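Local atomic coordinates of apical membrane antigen 1-like protein, soluble form (Toxoplasma gondii, PDB entry 3ZLE), a protein that may take part in host cell invasion as a member of the apicomplexan AMA1 family, probably at the moving junction between parasite and host cell. Residues S30-R44 with W286-G298. Sequence-based numbering, arbitrary orientation.
Sequences SGIFVDLGRDTEGYR and WPVHEQSSPKSGG
Tyr43 and Arg44, on the second strand of a beta-hairpin with a type I' turn at Thr40-Tyr43, receive the irregular 286-298 loop in the AMA1 ectodomain, an example of a loop fastened to a hairpin. A single beta bridge, Tyr43 with Val288, sets the register: His289 N donates to Gly42 O (2.8 Å) and Arg44 N to Pro287 O (2.7 Å). Beside it Trp286 drives its six-membered ring edge-first, through CE3, into one face of the Tyr43 ring, a T-shaped pair with planes at 88°. On the hairpin's other strand, Asp39 lays its carboxylate over the His289 ring, 15° from parallel, with CB above the same face in a CH-pi contact. His289 reaches it because CG is anti to its backbone N (chi1 173°). Arg44, bent at chi3, slides its guanidinium between Ser293 CB and, on the opposite face, Leu36 CB; Asp269 O binds NH1, while NH2 makes weak bonds to Pro294 O and Leu36 O. Ser296 OG, 3.2 Å from Gly31 CA, accepts from Gly298 N in an ST turn and is hydrogen-bonded to Asp269 OD1. Across Gly37 O runs Lys295, its CE 3.1 Å from that oxygen, and NZ ends in a salt bridge with Asp39 OD2.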
loop_
_atom_site.group_PDB
_atom_site.type_symbol
_atom_site.label_atom_id
_atom_site.label_comp_id
_atom_site.label_asym_id
_atom_site.label_seq_id
_atom_site.Cartn_x
_atom_site.Cartn_y
_atom_site.Cartn_z
ATOM N N SER A 30 -1.220 -8.566 -5.223
ATOM C CA SER A 30 -0.539 -7.857 -6.291
ATOM C C SER A 30 0.578 -7.024 -5.706
ATOM O O SER A 30 0.828 -7.094 -4.519
ATOM C CB SER A 30 -1.512 -7.028 -7.083
ATOM O OG SER A 30 -0.920 -6.610 -8.297
ATOM N N GLY A 31 1.365 -6.371 -6.562
ATOM C CA GLY A 31 2.454 -5.540 -6.070
ATOM C C GLY A 31 1.909 -4.370 -5.253
ATOM O O GLY A 31 0.722 -3.988 -5.389
ATOM N N ILE A 32 2.785 -3.782 -4.433
ATOM C CA ILE A 32 2.400 -2.697 -3.513
ATOM C C ILE A 32 3.156 -1.435 -3.902
ATOM O O ILE A 32 2.539 -0.437 -4.315
ATOM C CB ILE A 32 2.707 -3.081 -2.053
ATOM C CG1 ILE A 32 1.961 -4.385 -1.686
ATOM C CG2 ILE A 32 2.345 -1.946 -1.110
ATOM C CD1 ILE A 32 2.513 -5.088 -0.471
ATOM N N PHE A 33 4.490 -1.530 -3.969
ATOM C CA PHE A 33 5.316 -0.359 -4.384
ATOM C C PHE A 33 4.918 0.064 -5.791
ATOM O O PHE A 33 4.371 1.164 -5.994
ATOM C CB PHE A 33 6.820 -0.661 -4.280
ATOM C CG PHE A 33 7.724 0.512 -4.650
ATOM C CD1 PHE A 33 7.966 1.560 -3.731
ATOM C CD2 PHE A 33 8.447 0.496 -5.824
ATOM C CE1 PHE A 33 8.804 2.622 -4.048
ATOM C CE2 PHE A 33 9.300 1.564 -6.158
ATOM C CZ PHE A 33 9.479 2.635 -5.259
ATOM N N VAL A 34 5.089 -0.847 -6.751
ATOM C CA VAL A 34 4.451 -0.724 -8.063
ATOM C C VAL A 34 3.488 -1.904 -8.302
ATOM O O VAL A 34 3.869 -3.093 -8.176
ATOM C CB VAL A 34 5.489 -0.726 -9.189
ATOM C CG1 VAL A 34 4.793 -0.957 -10.538
ATOM C CG2 VAL A 34 6.277 0.579 -9.192
ATOM N N ASP A 35 2.238 -1.562 -8.562
ATOM C CA ASP A 35 1.167 -2.536 -8.744
ATOM C C ASP A 35 0.838 -2.704 -10.208
ATOM O O ASP A 35 0.197 -1.857 -10.820
ATOM C CB ASP A 35 -0.071 -2.103 -7.991
ATOM C CG ASP A 35 -1.197 -3.073 -8.128
ATOM O OD1 ASP A 35 -1.160 -3.891 -9.097
ATOM O OD2 ASP A 35 -2.122 -3.047 -7.250
ATOM N N LEU A 36 1.252 -3.816 -10.791
ATOM C CA LEU A 36 0.913 -4.013 -12.193
ATOM C C LEU A 36 0.573 -5.454 -12.362
ATOM O O LEU A 36 1.094 -6.122 -13.240
ATOM C CB LEU A 36 2.068 -3.555 -13.139
ATOM C CG LEU A 36 2.357 -2.056 -13.249
ATOM C CD1 LEU A 36 3.686 -1.786 -13.999
ATOM C CD2 LEU A 36 1.218 -1.272 -13.909
ATOM N N GLY A 37 -0.327 -5.933 -11.510
ATOM C CA GLY A 37 -0.542 -7.351 -11.355
ATOM C C GLY A 37 -1.493 -7.925 -12.390
ATOM O O GLY A 37 -1.760 -9.121 -12.384
ATOM N N ARG A 38 -2.003 -7.080 -13.274
ATOM C CA ARG A 38 -2.934 -7.522 -14.314
ATOM C C ARG A 38 -2.524 -7.057 -15.704
ATOM O O ARG A 38 -1.857 -6.044 -15.851
ATOM C CB ARG A 38 -4.306 -6.984 -14.026
ATOM C CG ARG A 38 -5.061 -7.800 -13.007
ATOM C CD ARG A 38 -6.289 -7.030 -12.654
ATOM N NE ARG A 38 -7.275 -7.867 -12.001
ATOM C CZ ARG A 38 -8.385 -8.275 -12.587
ATOM N NH1 ARG A 38 -8.607 -7.978 -13.863
ATOM N NH2 ARG A 38 -9.267 -8.971 -11.899
ATOM N N ASP A 39 -3.047 -7.729 -16.721
ATOM C CA ASP A 39 -2.922 -7.263 -18.091
ATOM C C ASP A 39 -4.224 -7.389 -18.853
ATOM O O ASP A 39 -5.049 -8.256 -18.565
ATOM C CB ASP A 39 -1.815 -8.006 -18.813
ATOM C CG ASP A 39 -1.700 -9.424 -18.370
ATOM O OD1 ASP A 39 -2.454 -10.260 -18.900
ATOM O OD2 ASP A 39 -0.833 -9.712 -17.515
ATOM N N THR A 40 -4.455 -6.447 -19.746
ATOM C CA THR A 40 -5.633 -6.456 -20.577
ATOM C C THR A 40 -5.270 -5.749 -21.847
ATOM O O THR A 40 -4.509 -4.753 -21.814
ATOM C CB THR A 40 -6.764 -5.664 -19.921
ATOM O OG1 THR A 40 -6.928 -6.125 -18.578
ATOM C CG2 THR A 40 -8.076 -5.812 -20.705
ATOM N N GLU A 41 -5.753 -6.290 -22.968
ATOM C CA GLU A 41 -5.554 -5.683 -24.280
ATOM C C GLU A 41 -4.091 -5.367 -24.556
ATOM O O GLU A 41 -3.778 -4.390 -25.230
ATOM C CB GLU A 41 -6.395 -4.426 -24.433
ATOM C CG GLU A 41 -7.897 -4.643 -24.219
ATOM C CD GLU A 41 -8.688 -3.354 -24.359
ATOM O OE1 GLU A 41 -8.062 -2.268 -24.403
ATOM O OE2 GLU A 41 -9.932 -3.410 -24.406
ATOM N N GLY A 42 -3.195 -6.139 -23.954
ATOM C CA GLY A 42 -1.749 -5.916 -24.137
ATOM C C GLY A 42 -1.088 -4.954 -23.143
ATOM O O GLY A 42 0.129 -4.792 -23.169
ATOM N N TYR A 43 -1.845 -4.391 -22.196
ATOM C CA TYR A 43 -1.214 -3.485 -21.214
ATOM C C TYR A 43 -1.229 -3.985 -19.778
ATOM O O TYR A 43 -2.223 -4.573 -19.328
ATOM C CB TYR A 43 -1.831 -2.111 -21.272
ATOM C CG TYR A 43 -1.761 -1.485 -22.613
ATOM C CD1 TYR A 43 -0.663 -0.690 -22.984
ATOM C CD2 TYR A 43 -2.817 -1.616 -23.501
ATOM C CE1 TYR A 43 -0.632 -0.047 -24.214
ATOM C CE2 TYR A 43 -2.783 -1.017 -24.752
ATOM C CZ TYR A 43 -1.690 -0.246 -25.114
ATOM O OH TYR A 43 -1.695 0.370 -26.349
ATOM N N ARG A 44 -0.173 -3.648 -19.030
ATOM C CA ARG A 44 -0.153 -3.892 -17.574
ATOM C C ARG A 44 -1.194 -3.023 -16.843
ATOM O O ARG A 44 -1.404 -1.853 -17.183
ATOM C CB ARG A 44 1.250 -3.649 -17.022
ATOM C CG ARG A 44 2.310 -4.114 -17.982
ATOM C CD ARG A 44 3.578 -4.567 -17.277
ATOM N NE ARG A 44 3.287 -5.377 -16.111
ATOM C CZ ARG A 44 4.138 -5.549 -15.102
ATOM N NH1 ARG A 44 5.343 -4.988 -15.140
ATOM N NH2 ARG A 44 3.830 -6.370 -14.120
ATOM N N TRP A 286 0.137 3.808 -20.317
ATOM C CA TRP A 286 0.030 2.475 -19.721
ATOM C C TRP A 286 1.233 1.610 -20.105
ATOM O O TRP A 286 1.582 1.522 -21.266
ATOM C CB TRP A 286 -1.296 1.768 -20.127
ATOM C CG TRP A 286 -2.600 2.629 -20.107
ATOM C CD1 TRP A 286 -2.830 3.752 -19.382
ATOM C CD2 TRP A 286 -3.839 2.341 -20.800
ATOM N NE1 TRP A 286 -4.115 4.231 -19.616
ATOM C CE2 TRP A 286 -4.726 3.418 -20.534
ATOM C CE3 TRP A 286 -4.219 1.372 -21.740
ATOM C CZ2 TRP A 286 -5.992 3.507 -21.108
ATOM C CZ3 TRP A 286 -5.503 1.445 -22.304
ATOM C CH2 TRP A 286 -6.382 2.508 -21.968
ATOM N N PRO A 287 1.821 0.902 -19.127
ATOM C CA PRO A 287 2.972 0.055 -19.381
ATOM C C PRO A 287 2.591 -1.107 -20.277
ATOM O O PRO A 287 1.610 -1.801 -19.998
ATOM C CB PRO A 287 3.341 -0.458 -17.979
ATOM C CG PRO A 287 2.846 0.613 -17.062
ATOM C CD PRO A 287 1.576 1.088 -17.685
ATOM N N VAL A 288 3.368 -1.350 -21.332
ATOM C CA VAL A 288 3.026 -2.477 -22.192
ATOM C C VAL A 288 3.370 -3.814 -21.546
ATOM O O VAL A 288 4.353 -3.928 -20.800
ATOM C CB VAL A 288 3.469 -2.329 -23.703
ATOM C CG1 VAL A 288 4.210 -1.030 -23.977
ATOM C CG2 VAL A 288 4.205 -3.561 -24.220
ATOM N N HIS A 289 2.452 -4.760 -21.671
ATOM C CA HIS A 289 2.601 -6.054 -21.032
ATOM C C HIS A 289 3.468 -6.977 -21.894
ATOM O O HIS A 289 3.150 -7.237 -23.058
ATOM C CB HIS A 289 1.243 -6.706 -20.778
ATOM C CG HIS A 289 1.343 -8.112 -20.266
ATOM N ND1 HIS A 289 2.056 -8.440 -19.133
ATOM C CD2 HIS A 289 0.917 -9.285 -20.792
ATOM C CE1 HIS A 289 2.023 -9.748 -18.956
ATOM N NE2 HIS A 289 1.345 -10.285 -19.954
ATOM N N GLU A 290 4.573 -7.439 -21.320
ATOM C CA GLU A 290 5.472 -8.366 -22.006
ATOM C C GLU A 290 5.447 -9.724 -21.328
ATOM O O GLU A 290 5.244 -9.818 -20.123
ATOM C CB GLU A 290 6.896 -7.816 -22.020
ATOM C CG GLU A 290 7.134 -6.762 -23.098
ATOM C CD GLU A 290 8.072 -5.658 -22.631
ATOM O OE1 GLU A 290 8.863 -5.895 -21.687
ATOM O OE2 GLU A 290 8.020 -4.552 -23.217
ATOM N N GLN A 291 5.670 -10.776 -22.105
ATOM C CA GLN A 291 5.655 -12.137 -21.572
ATOM C C GLN A 291 6.473 -12.250 -20.286
ATOM O O GLN A 291 6.092 -12.969 -19.365
ATOM C CB GLN A 291 6.148 -13.141 -22.624
ATOM C CG GLN A 291 5.100 -13.522 -23.670
ATOM C CD GLN A 291 4.555 -12.321 -24.439
ATOM O OE1 GLN A 291 5.311 -11.446 -24.873
ATOM N NE2 GLN A 291 3.235 -12.273 -24.604
ATOM N N SER A 292 7.540 -11.460 -20.184
ATOM C CA SER A 292 8.390 -11.494 -18.982
ATOM C C SER A 292 8.019 -10.498 -17.841
ATOM O O SER A 292 8.787 -10.332 -16.881
ATOM C CB SER A 292 9.864 -11.344 -19.368
ATOM O OG SER A 292 10.230 -9.981 -19.526
ATOM N N SER A 293 6.879 -9.819 -17.964
ATOM C CA SER A 293 6.456 -8.842 -16.939
ATOM C C SER A 293 6.256 -9.528 -15.603
ATOM O O SER A 293 5.441 -10.437 -15.487
ATOM C CB SER A 293 5.167 -8.134 -17.357
ATOM O OG SER A 293 5.393 -7.290 -18.478
ATOM N N PRO A 294 6.980 -9.080 -14.577
ATOM C CA PRO A 294 6.910 -9.727 -13.269
ATOM C C PRO A 294 5.575 -9.500 -12.578
ATOM O O PRO A 294 5.002 -8.406 -12.632
ATOM C CB PRO A 294 8.043 -9.054 -12.459
ATOM C CG PRO A 294 8.729 -8.101 -13.387
ATOM C CD PRO A 294 7.814 -7.874 -14.566
ATOM N N LYS A 295 5.136 -10.500 -11.848
ATOM C CA LYS A 295 4.035 -10.327 -10.931
ATOM C C LYS A 295 4.403 -10.888 -9.574
ATOM O O LYS A 295 4.532 -12.084 -9.408
ATOM C CB LYS A 295 2.786 -10.983 -11.487
ATOM C CG LYS A 295 2.305 -10.356 -12.791
ATOM C CD LYS A 295 1.174 -11.182 -13.383
ATOM C CE LYS A 295 0.322 -10.363 -14.327
ATOM N NZ LYS A 295 0.422 -10.868 -15.714
ATOM N N SER A 296 4.683 -9.993 -8.628
ATOM C CA SER A 296 4.950 -10.380 -7.245
ATOM C C SER A 296 3.788 -11.204 -6.670
ATOM O O SER A 296 3.989 -12.043 -5.822
ATOM C CB SER A 296 5.150 -9.126 -6.405
ATOM O OG SER A 296 3.946 -8.355 -6.393
ATOM N N GLY A 297 2.582 -10.992 -7.142
ATOM C CA GLY A 297 1.382 -11.585 -6.425
ATOM C C GLY A 297 1.238 -11.087 -4.999
ATOM O O GLY A 297 0.504 -11.676 -4.205
ATOM N N GLY A 298 1.975 -10.003 -4.657
ATOM C CA GLY A 298 2.018 -9.517 -3.283
ATOM C C GLY A 298 2.898 -10.281 -2.306
ATOM O O GLY A 298 2.936 -9.961 -1.116
#